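Local structure of meso-diaminopimelate dehydrogenase (Clostridium tetani, 3WGY) at residues 139-145 with 252-258; 170-176 with 196-202; 103-107 with 301-305; 134-139 with 264-268. The protein is an engineered form of an enzyme that catalyses the reversible, NADP-dependent oxidative deamination of meso-diaminopimelate, here with 4-methyl-2-oxovalerate bound. The protein carries 6 engineered substitutions. One frame throughout, in Å; residues are numbered along the deposited sequence.

Contact 1: 139-145 with 252-258; sequences LPKGKTH and FVIRSGN
Arg255 reaches across from its strand and closes its guanidinium on the turn that leads into strand 142-145, the antiparallel neighbour of 252-258. The two are the first and middle strands of the three-stranded antiparallel sheet in the C-terminal domain of this dehydrogenase. Between the backbones, four bonds satisfy donors and acceptors in pairs. Lys143 and Ser256 exchange N-H and carbonyl, with Lys143 N to Ser256 O at 2.7 Å, and His145 and Ile254 do the same, Ile254 N lying 2.7 Å from His145 O in a nearly straight bond (169°). Gly142 and Gly257 face each other at a non-hydrogen-bonded pair, where the backbones press close, with Gly142 CA 3.7 Å from Gly257 CA. Beyond this glycine pair, Asn258 N makes a weak bond to Lys141 O.

The arginine chain leaves with CG anti to the backbone N and bends at chi2 (69°), which folds it back over the neighbouring strand. NE and NH2 grip Leu139 O side-on, in the guanidinium plane, so this one carbonyl, just past the end of helix 123-138, takes two donors. The peptide between Gly142 and Lys143 covers one face of the group. Lys143, on the other side of the sheet, finds its salt-bridge partner in Asp190, and His145 sets its ring edge-to-face with Phe191. The third nitrogen of the arginine goes to the strand itself: Arg255 NH1 donates to Thr144 OG1 at 2.7 Å, with the hydroxyl oxygen 21° out of the guanidinium plane.

Contact 2: 170-176 with 196-202; sequences IQYIIPI and KHEMVCY. Engineered in segment 170-176: Ile173 (natural residue Thr). Engineered in segment 196-202: Met199 (natural residue Arg).
Strands 170-175 and 197-202 run antiparallel, their axes 149° apart, with reciprocal backbone bonds at Ile170-Tyr202, Tyr172-Val200 and Ile174-Glu198 and one more from Ile176 N to Lys196 O. On the face carrying Tyr172, the two tyrosine rings meet rim to rim with planes at 82°, Tyr202 CE1 coming to the edge of the Tyr172 ring, 3.6 Å from Tyr172 CE2. Beside them Ile174 CD1 packs on Val200 CG2 at 3.7 Å.

The other face carries two engineered residues. Ile173 (Thr in nature) and Met199 (Arg in nature) lie side by side, pointing the same way, Ile173 CG1 to Met199 CG 4.0 Å, while Ile173 CG2 sits 3.7 Å from His197 CB. Gln171, bent at chi2 (-91°), brings its amide against the methionine, where Gln171 NE2 makes a weak bond to Met199 SD at 3.4 Å. His156, of the ligand pocket, touches both Gln171 and Met199. This antiparallel pair forms the middle of the domain's mixed four-stranded sheet, and the Gln171 side chain lies about 6 Å from the bound 4-methyl-2-oxovalerate, consistent with this face backing the pocket that holds the oxo acid.

Contact 3: 103-107 with 301-305; sequences FERMD and GAVTV
Phe103 and Asp107, one helical turn apart, both hold CG anti to the backbone N (chi1 -174° and -170°), and those torsions carry the ring and the carboxylate off the helix to the same residue of the strand, Ala302. The methyl of Ala302 points at the helix and fits between them: Ala302 CB is 3.6 Å from Phe103 CE1 and 3.9 Å from Asp107 CB, with Met106 CB adding a looser contact. Phe103 CE1 also lies 3.3 Å from Ala302 O, and farther along the strand Thr304 CG2 rests near CD1 of the ring. Arg322 of the second subunit makes a cation-pi contact with the phenyl group, which places this spot beside the dimer interface.

Strand 301-303 is one of the two edge strands, within this chain, of the seven-stranded parallel sheet of the probably dinucleotide-binding, Rossmann-type domain, and helix 99-113 packs on it here. The backbone of the strand is bonded through Gly301 and Val303 to Ser117 and the residues flanking strand 116-118, while Ala302 N turns to the helix. Ala302 N donates to Asp107 OD1 at 3.1 Å, almost straight (173°), using the anti lone pair of the oxygen. A water donates to that same OD1 and to Ala302 O. The edge residue thus has both its N-H and its carbonyl served by one carboxylate oxygen, directly and through water, and two donors on OD1 would be expected to help stabilise the aspartate as an anion.

Contact 4: 134-139 with 264-268; sequences LGESIL and KQVME
Helix 134-138 runs nearly antiparallel to strand 264-268, at 157° between their directions, and its axis stays 9.6 Å from that of the strand, a separation that side chains fill. Backbones come nearest at Gly135 and Met267, with Gly135 CA 6.8 Å from Met267 CA. Into that gap goes the methionine. Its CG lies beside the backbone N, and a turn at chi3 (65°) lays Met267 CE against the helix, 4.0 Å from Gly135 CA and equally far from Leu134 CG. The sulfur sits farther back toward the strand: Ile138 CB approaches Met267 SD at 4.1 Å, its side chain crossing that of Met267 at about a right angle.

This is a helix laid against an antiparallel sheet, in the C-terminal domain of the dehydrogenase, and 264-268 belongs to the strand at the dimer interface. There it pairs in antiparallel fashion with a strand of the second subunit, so the sheet continues from one molecule into the other, and Leu271 of that subunit packs on Met267 as well.

Leu139, which ends the helical conformation, closes the other end of the contact. Its CD1 is wedged between Met267 and Gln265, whose CB atoms face the helix: Leu139 CD1 is 3.7 Å from Met267 SD and 4.0 Å from Gln265 CB. The same methyl, Leu139 CD1, lies 3.6 Å from Gln265 O. The amide of Gln265 leads away from the helix, and its NE2 donates to Ser275 O of the second subunit.

How the contacts relate
Contacts 1 and 4 meet on the same sheet: their centres are 5 Å apart, they share Leu139, and strands 249-258 and 264-273 are neighbours, with Arg255 N 2.8 Å from Met267 O. Contact 2 belongs to the other sheet of the same domain. Its centre is 24 Å from that of contact 1, although nearest atoms come to about 4 Å, and its Gln171 side chain lies about 6 Å from the bound oxo acid. Contact 3, in the Rossmann-type domain, is 34 Å from contact 2 between centres, on opposite sides of the chain's centre. Contacts 1, 3 and 4 all touch the second subunit; contact 2 does not.

Contact 1: 139-145 with 252-258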
# COMPACT_ATOMS: atom_id res chain seq x y z
N LEU B 139 1.55 11.61 5.40
CA LEU B 139 0.75 12.74 5.86
C LEU B 139 0.82 12.82 7.39
O LEU B 139 -0.11 12.42 8.08
CB LEU B 139 -0.70 12.57 5.40
CG LEU B 139 -0.94 12.54 3.88
CD1 LEU B 139 -2.38 12.13 3.57
CD2 LEU B 139 -0.61 13.91 3.29
N PRO B 140 1.93 13.34 7.92
CA PRO B 140 2.17 13.48 9.36
C PRO B 140 1.07 14.20 10.13
O PRO B 140 0.87 13.96 11.32
CB PRO B 140 3.50 14.21 9.42
CG PRO B 140 3.49 15.03 8.17
CD PRO B 140 2.97 14.05 7.16
N LYS B 141 0.37 15.09 9.44
CA LYS B 141 -0.72 15.83 10.06
C LYS B 141 -2.02 15.29 9.46
O LYS B 141 -2.30 15.45 8.27
CB LYS B 141 -0.59 17.33 9.77
CG LYS B 141 0.74 17.93 10.22
CD LYS B 141 0.98 17.73 11.71
CE LYS B 141 2.31 18.35 12.14
NZ LYS B 141 2.54 18.24 13.61
N GLY B 142 -2.81 14.64 10.30
CA GLY B 142 -4.06 14.07 9.84
C GLY B 142 -4.49 12.96 10.77
O GLY B 142 -3.91 12.79 11.85
N LYS B 143 -5.50 12.19 10.36
CA LYS B 143 -6.01 11.11 11.18
C LYS B 143 -6.07 9.78 10.44
O LYS B 143 -6.33 9.75 9.24
CB LYS B 143 -7.42 11.46 11.69
CG LYS B 143 -7.48 12.71 12.58
CD LYS B 143 -8.90 13.01 13.05
CE LYS B 143 -8.96 14.23 13.98
NZ LYS B 143 -8.21 14.03 15.26
N THR B 144 -5.83 8.68 11.15
CA THR B 144 -5.90 7.36 10.53
C THR B 144 -7.16 6.68 11.01
O THR B 144 -7.51 6.76 12.20
CB THR B 144 -4.72 6.46 10.92
OG1 THR B 144 -3.49 7.09 10.55
CG2 THR B 144 -4.84 5.12 10.22
N HIS B 145 -7.84 6.00 10.10
CA HIS B 145 -9.06 5.29 10.44
C HIS B 145 -9.04 3.87 9.88
O HIS B 145 -8.97 3.68 8.66
CB HIS B 145 -10.27 6.04 9.87
CG HIS B 145 -10.45 7.42 10.42
ND1 HIS B 145 -10.65 7.65 11.77
CD2 HIS B 145 -10.48 8.63 9.81
CE1 HIS B 145 -10.80 8.95 11.96
NE2 HIS B 145 -10.71 9.56 10.80
N PHE B 252 -10.85 -1.53 5.92
CA PHE B 252 -10.39 -0.29 5.32
C PHE B 252 -9.37 0.41 6.22
O PHE B 252 -9.48 0.37 7.45
CB PHE B 252 -11.56 0.68 5.13
CG PHE B 252 -12.70 0.12 4.34
CD1 PHE B 252 -13.59 -0.77 4.91
CD2 PHE B 252 -12.86 0.47 3.00
CE1 PHE B 252 -14.64 -1.32 4.16
CE2 PHE B 252 -13.89 -0.07 2.24
CZ PHE B 252 -14.78 -0.97 2.82
N VAL B 253 -8.36 1.01 5.59
CA VAL B 253 -7.35 1.79 6.30
C VAL B 253 -7.32 3.12 5.57
O VAL B 253 -6.86 3.21 4.43
CB VAL B 253 -5.96 1.14 6.27
CG1 VAL B 253 -4.97 2.06 6.98
CG2 VAL B 253 -6.00 -0.21 6.96
N ILE B 254 -7.81 4.16 6.24
CA ILE B 254 -7.88 5.48 5.63
C ILE B 254 -7.09 6.58 6.34
O ILE B 254 -7.23 6.77 7.55
CB ILE B 254 -9.34 5.93 5.54
CG1 ILE B 254 -10.13 4.93 4.69
CG2 ILE B 254 -9.42 7.33 4.99
CD1 ILE B 254 -11.62 5.14 4.75
N ARG B 255 -6.27 7.31 5.59
CA ARG B 255 -5.52 8.40 6.19
C ARG B 255 -6.09 9.68 5.62
O ARG B 255 -6.03 9.92 4.41
CB ARG B 255 -4.02 8.31 5.87
CG ARG B 255 -3.16 9.42 6.51
CD ARG B 255 -3.06 9.29 8.04
NE ARG B 255 -2.21 10.33 8.64
CZ ARG B 255 -2.02 10.49 9.95
NH1 ARG B 255 -2.63 9.68 10.81
NH2 ARG B 255 -1.22 11.46 10.39
N SER B 256 -6.68 10.46 6.51
CA SER B 256 -7.26 11.73 6.13
C SER B 256 -6.32 12.79 6.66
O SER B 256 -6.23 13.00 7.87
CB SER B 256 -8.64 11.91 6.76
OG SER B 256 -9.18 13.17 6.41
N GLY B 257 -5.61 13.44 5.76
CA GLY B 257 -4.69 14.47 6.18
C GLY B 257 -5.01 15.77 5.50
O GLY B 257 -5.84 15.82 4.58
N ASN B 258 -4.37 16.83 5.95
CA ASN B 258 -4.58 18.13 5.36
C ASN B 258 -3.22 18.66 4.96
O ASN B 258 -2.23 18.41 5.64
CB ASN B 258 -5.25 19.06 6.37
CG ASN B 258 -4.59 19.01 7.73
OD1 ASN B 258 -4.74 18.03 8.46
ND2 ASN B 258 -3.85 20.06 8.07

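Contact 2: 170-176 with 196-202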
# COMPACT_ATOMS: atom_id res chain seq x y z
N ILE B 170 -25.04 -16.49 14.26
CA ILE B 170 -23.77 -15.93 13.82
C ILE B 170 -23.83 -14.40 13.92
O ILE B 170 -24.89 -13.80 13.75
CB ILE B 170 -23.48 -16.34 12.35
CG1 ILE B 170 -22.06 -15.92 11.95
CG2 ILE B 170 -24.50 -15.69 11.42
CD1 ILE B 170 -21.58 -16.54 10.63
N GLN B 171 -22.68 -13.79 14.19
CA GLN B 171 -22.59 -12.33 14.30
C GLN B 171 -21.62 -11.80 13.25
O GLN B 171 -20.71 -12.50 12.82
CB GLN B 171 -22.08 -11.92 15.70
CG GLN B 171 -21.76 -10.42 15.85
CD GLN B 171 -20.31 -10.05 15.54
OE1 GLN B 171 -19.63 -10.73 14.77
NE2 GLN B 171 -19.85 -8.95 16.12
N TYR B 172 -21.84 -10.55 12.83
CA TYR B 172 -20.99 -9.87 11.87
C TYR B 172 -20.74 -8.45 12.36
O TYR B 172 -21.66 -7.79 12.85
CB TYR B 172 -21.66 -9.74 10.50
CG TYR B 172 -21.89 -11.03 9.75
CD1 TYR B 172 -20.84 -11.68 9.09
CD2 TYR B 172 -23.16 -11.59 9.69
CE1 TYR B 172 -21.06 -12.86 8.39
CE2 TYR B 172 -23.39 -12.77 9.00
CZ TYR B 172 -22.34 -13.39 8.35
OH TYR B 172 -22.57 -14.54 7.65
N ILE B 173 -19.51 -7.98 12.23
CA ILE B 173 -19.18 -6.60 12.58
C ILE B 173 -19.13 -5.98 11.20
O ILE B 173 -18.54 -6.56 10.28
CB ILE B 173 -17.80 -6.46 13.27
CG1 ILE B 173 -17.81 -7.15 14.64
CG2 ILE B 173 -17.48 -4.98 13.45
CD1 ILE B 173 -16.52 -6.99 15.45
N ILE B 174 -19.75 -4.83 11.03
CA ILE B 174 -19.76 -4.19 9.72
C ILE B 174 -19.52 -2.70 9.80
O ILE B 174 -20.13 -2.01 10.63
CB ILE B 174 -21.12 -4.40 9.01
CG1 ILE B 174 -21.52 -5.88 9.02
CG2 ILE B 174 -21.03 -3.86 7.57
CD1 ILE B 174 -22.89 -6.13 8.40
N PRO B 175 -18.62 -2.18 8.96
CA PRO B 175 -18.36 -0.74 8.97
C PRO B 175 -19.63 -0.00 8.56
O PRO B 175 -20.38 -0.48 7.71
CB PRO B 175 -17.25 -0.59 7.93
CG PRO B 175 -16.48 -1.87 8.09
CD PRO B 175 -17.59 -2.90 8.18
N ILE B 176 -19.88 1.15 9.18
CA ILE B 176 -21.06 1.94 8.87
C ILE B 176 -20.71 2.87 7.72
O ILE B 176 -19.75 3.64 7.81
CB ILE B 176 -21.49 2.76 10.10
CG1 ILE B 176 -21.89 1.82 11.23
CG2 ILE B 176 -22.65 3.69 9.74
CD1 ILE B 176 -22.09 2.49 12.56
N LYS B 196 -18.42 4.02 14.08
CA LYS B 196 -17.58 3.28 13.13
C LYS B 196 -18.11 1.93 12.62
O LYS B 196 -18.04 1.65 11.43
CB LYS B 196 -16.18 3.04 13.71
CG LYS B 196 -15.35 4.30 13.91
CD LYS B 196 -13.96 3.96 14.43
CE LYS B 196 -13.14 3.19 13.40
NZ LYS B 196 -11.81 2.82 13.95
N HIS B 197 -18.62 1.10 13.53
CA HIS B 197 -19.12 -0.22 13.16
C HIS B 197 -20.45 -0.57 13.81
O HIS B 197 -20.73 -0.18 14.94
CB HIS B 197 -18.14 -1.33 13.54
CG HIS B 197 -16.74 -1.13 13.04
ND1 HIS B 197 -15.84 -0.28 13.65
CD2 HIS B 197 -16.07 -1.71 12.01
CE1 HIS B 197 -14.68 -0.35 13.03
NE2 HIS B 197 -14.80 -1.20 12.03
N GLU B 198 -21.25 -1.35 13.09
CA GLU B 198 -22.53 -1.83 13.61
C GLU B 198 -22.40 -3.35 13.66
O GLU B 198 -21.46 -3.92 13.11
CB GLU B 198 -23.69 -1.44 12.68
CG GLU B 198 -23.82 -2.31 11.45
CD GLU B 198 -25.05 -1.99 10.62
OE1 GLU B 198 -26.17 -2.05 11.15
OE2 GLU B 198 -24.90 -1.69 9.42
N MET B 199 -23.33 -4.00 14.34
CA MET B 199 -23.29 -5.45 14.43
C MET B 199 -24.61 -6.06 14.01
O MET B 199 -25.68 -5.60 14.42
CB MET B 199 -22.91 -5.88 15.85
CG MET B 199 -21.40 -5.94 16.06
SD MET B 199 -20.95 -6.16 17.78
CE MET B 199 -19.39 -5.27 17.86
N VAL B 200 -24.53 -7.09 13.18
CA VAL B 200 -25.71 -7.77 12.68
C VAL B 200 -25.65 -9.24 13.06
O VAL B 200 -24.63 -9.92 12.86
CB VAL B 200 -25.82 -7.65 11.14
CG1 VAL B 200 -27.15 -8.25 10.65
CG2 VAL B 200 -25.72 -6.19 10.73
N CYS B 201 -26.75 -9.73 13.63
CA CYS B 201 -26.81 -11.13 14.03
C CYS B 201 -27.91 -11.84 13.27
O CYS B 201 -28.93 -11.25 12.92
CB CYS B 201 -27.09 -11.24 15.53
SG CYS B 201 -25.84 -10.50 16.62
N TYR B 202 -27.68 -13.12 13.01
CA TYR B 202 -28.66 -13.95 12.33
C TYR B 202 -28.83 -15.10 13.30
O TYR B 202 -27.91 -15.90 13.51
CB TYR B 202 -28.14 -14.42 10.98
CG TYR B 202 -27.98 -13.28 9.99
CD1 TYR B 202 -26.86 -12.45 10.02
CD2 TYR B 202 -28.98 -13.02 9.04
CE1 TYR B 202 -26.74 -11.38 9.13
CE2 TYR B 202 -28.87 -11.96 8.16
CZ TYR B 202 -27.75 -11.14 8.21
OH TYR B 202 -27.65 -10.09 7.33
O HOH W 1 -23.36 -1.25 7.59

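Contact 3: 103-107 with 301-305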
# COMPACT_ATOMS: atom_id res chain seq x y z
N PHE B 103 7.68 -10.31 19.85
CA PHE B 103 8.86 -9.90 19.11
C PHE B 103 10.13 -10.22 19.89
O PHE B 103 11.03 -10.90 19.38
CB PHE B 103 8.82 -8.40 18.82
CG PHE B 103 9.93 -7.92 17.94
CD1 PHE B 103 9.93 -8.24 16.58
CD2 PHE B 103 11.00 -7.21 18.46
CE1 PHE B 103 10.99 -7.86 15.76
CE2 PHE B 103 12.07 -6.82 17.65
CZ PHE B 103 12.06 -7.15 16.30
N GLU B 104 10.21 -9.74 21.12
CA GLU B 104 11.38 -9.98 21.96
C GLU B 104 11.70 -11.47 22.07
O GLU B 104 12.83 -11.88 21.84
CB GLU B 104 11.17 -9.41 23.36
CG GLU B 104 11.12 -7.89 23.41
CD GLU B 104 12.37 -7.24 22.85
OE1 GLU B 104 13.48 -7.53 23.34
OE2 GLU B 104 12.24 -6.43 21.90
N ARG B 105 10.68 -12.26 22.40
CA ARG B 105 10.85 -13.71 22.55
C ARG B 105 11.44 -14.34 21.29
O ARG B 105 12.45 -15.05 21.35
CB ARG B 105 9.49 -14.37 22.86
CG ARG B 105 9.55 -15.90 23.03
CD ARG B 105 9.48 -16.32 24.51
NE ARG B 105 10.28 -17.51 24.81
CZ ARG B 105 9.84 -18.76 24.78
NH1 ARG B 105 8.58 -19.03 24.47
NH2 ARG B 105 10.67 -19.76 25.07
N MET B 106 10.80 -14.07 20.16
CA MET B 106 11.26 -14.62 18.89
C MET B 106 12.62 -14.07 18.47
O MET B 106 13.40 -14.77 17.82
CB MET B 106 10.23 -14.34 17.80
CG MET B 106 8.88 -14.99 18.04
SD MET B 106 8.98 -16.78 18.00
CE MET B 106 8.97 -17.11 16.25
N ASP B 107 12.89 -12.82 18.83
CA ASP B 107 14.16 -12.18 18.47
C ASP B 107 15.33 -12.88 19.15
O ASP B 107 16.33 -13.21 18.51
CB ASP B 107 14.13 -10.70 18.86
CG ASP B 107 15.32 -9.93 18.31
OD1 ASP B 107 15.66 -10.12 17.12
OD2 ASP B 107 15.92 -9.13 19.07
N GLY B 301 17.64 -12.68 13.42
CA GLY B 301 16.69 -12.07 14.33
C GLY B 301 15.25 -12.04 13.85
O GLY B 301 14.92 -12.62 12.81
N ALA B 302 14.40 -11.36 14.61
CA ALA B 302 12.99 -11.25 14.26
C ALA B 302 12.73 -9.95 13.49
O ALA B 302 13.40 -8.94 13.72
CB ALA B 302 12.13 -11.28 15.52
N VAL B 303 11.77 -10.00 12.59
CA VAL B 303 11.40 -8.84 11.77
C VAL B 303 9.89 -8.83 11.58
O VAL B 303 9.23 -9.86 11.73
CB VAL B 303 12.04 -8.90 10.36
CG1 VAL B 303 13.55 -8.77 10.47
CG2 VAL B 303 11.66 -10.21 9.68
N THR B 304 9.35 -7.66 11.25
CA THR B 304 7.93 -7.50 11.00
C THR B 304 7.81 -7.04 9.55
O THR B 304 8.82 -6.74 8.90
CB THR B 304 7.30 -6.44 11.92
OG1 THR B 304 7.69 -5.13 11.49
CG2 THR B 304 7.75 -6.64 13.36
N VAL B 305 6.58 -6.98 9.03
CA VAL B 305 6.40 -6.54 7.66
C VAL B 305 6.94 -5.12 7.46
O VAL B 305 7.32 -4.74 6.36
CB VAL B 305 4.90 -6.55 7.26
CG1 VAL B 305 4.38 -7.97 7.31
CG2 VAL B 305 4.09 -5.65 8.19
O HOH W 2 15.97 -8.43 14.85

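Contact 4: 134-139 with 264-268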
# COMPACT_ATOMS: atom_id res chain seq x y z
N LEU B 134 2.36 3.85 6.34
CA LEU B 134 2.52 4.67 5.14
C LEU B 134 1.72 5.96 5.29
O LEU B 134 2.21 7.05 5.02
CB LEU B 134 2.03 3.90 3.91
CG LEU B 134 2.26 4.59 2.57
CD1 LEU B 134 3.76 4.76 2.38
CD2 LEU B 134 1.62 3.75 1.43
N GLY B 135 0.46 5.81 5.71
CA GLY B 135 -0.40 6.96 5.85
C GLY B 135 0.12 8.04 6.78
O GLY B 135 0.16 9.22 6.42
N GLU B 136 0.52 7.65 7.99
CA GLU B 136 1.00 8.65 8.94
C GLU B 136 2.40 9.15 8.60
O GLU B 136 2.81 10.20 9.08
CB GLU B 136 0.94 8.11 10.39
CG GLU B 136 1.83 6.93 10.73
CD GLU B 136 1.75 6.56 12.22
OE1 GLU B 136 0.63 6.32 12.72
OE2 GLU B 136 2.81 6.51 12.90
N SER B 137 3.12 8.42 7.75
CA SER B 137 4.45 8.85 7.35
C SER B 137 4.36 9.87 6.23
O SER B 137 5.05 10.89 6.25
CB SER B 137 5.29 7.66 6.87
OG SER B 137 5.63 6.82 7.96
N ILE B 138 3.50 9.59 5.26
CA ILE B 138 3.30 10.49 4.14
C ILE B 138 2.55 11.76 4.55
O ILE B 138 2.88 12.87 4.10
CB ILE B 138 2.51 9.78 3.01
CG1 ILE B 138 3.25 8.53 2.51
CG2 ILE B 138 2.25 10.75 1.88
CD1 ILE B 138 4.68 8.76 2.11
N LEU B 139 1.55 11.61 5.40
CA LEU B 139 0.75 12.74 5.86
C LEU B 139 0.82 12.82 7.39
O LEU B 139 -0.11 12.42 8.08
CB LEU B 139 -0.70 12.57 5.40
CG LEU B 139 -0.94 12.54 3.88
CD1 LEU B 139 -2.38 12.13 3.57
CD2 LEU B 139 -0.61 13.91 3.29
N LYS B 264 -7.42 19.00 1.35
CA LYS B 264 -7.74 17.67 1.86
C LYS B 264 -7.08 16.56 1.05
O LYS B 264 -7.35 16.41 -0.14
CB LYS B 264 -9.26 17.47 1.85
CG LYS B 264 -10.03 18.53 2.65
CD LYS B 264 -11.51 18.51 2.30
CE LYS B 264 -12.33 19.46 3.18
NZ LYS B 264 -12.45 19.02 4.60
N GLN B 265 -6.21 15.79 1.69
CA GLN B 265 -5.51 14.71 1.01
C GLN B 265 -5.93 13.40 1.67
O GLN B 265 -5.76 13.23 2.88
CB GLN B 265 -4.00 14.90 1.13
CG GLN B 265 -3.54 16.34 0.92
CD GLN B 265 -3.39 16.73 -0.54
OE1 GLN B 265 -4.34 16.64 -1.33
NE2 GLN B 265 -2.20 17.19 -0.91
N VAL B 266 -6.48 12.47 0.89
CA VAL B 266 -6.92 11.20 1.45
C VAL B 266 -6.34 9.98 0.76
O VAL B 266 -6.39 9.86 -0.47
CB VAL B 266 -8.47 11.07 1.41
CG1 VAL B 266 -8.90 9.79 2.12
CG2 VAL B 266 -9.12 12.30 2.06
N MET B 267 -5.80 9.08 1.57
CA MET B 267 -5.22 7.82 1.13
C MET B 267 -6.09 6.70 1.70
O MET B 267 -6.56 6.77 2.85
CB MET B 267 -3.80 7.66 1.68
CG MET B 267 -2.84 8.78 1.29
SD MET B 267 -1.37 8.76 2.35
CE MET B 267 -0.66 7.20 1.91
N GLU B 268 -6.31 5.67 0.91
CA GLU B 268 -7.12 4.56 1.36
C GLU B 268 -6.61 3.23 0.84
O GLU B 268 -6.15 3.13 -0.30
CB GLU B 268 -8.59 4.76 0.91
CG GLU B 268 -9.49 3.56 1.20
CD GLU B 268 -10.97 3.79 0.89
OE1 GLU B 268 -11.72 2.79 0.89
OE2 GLU B 268 -11.39 4.94 0.65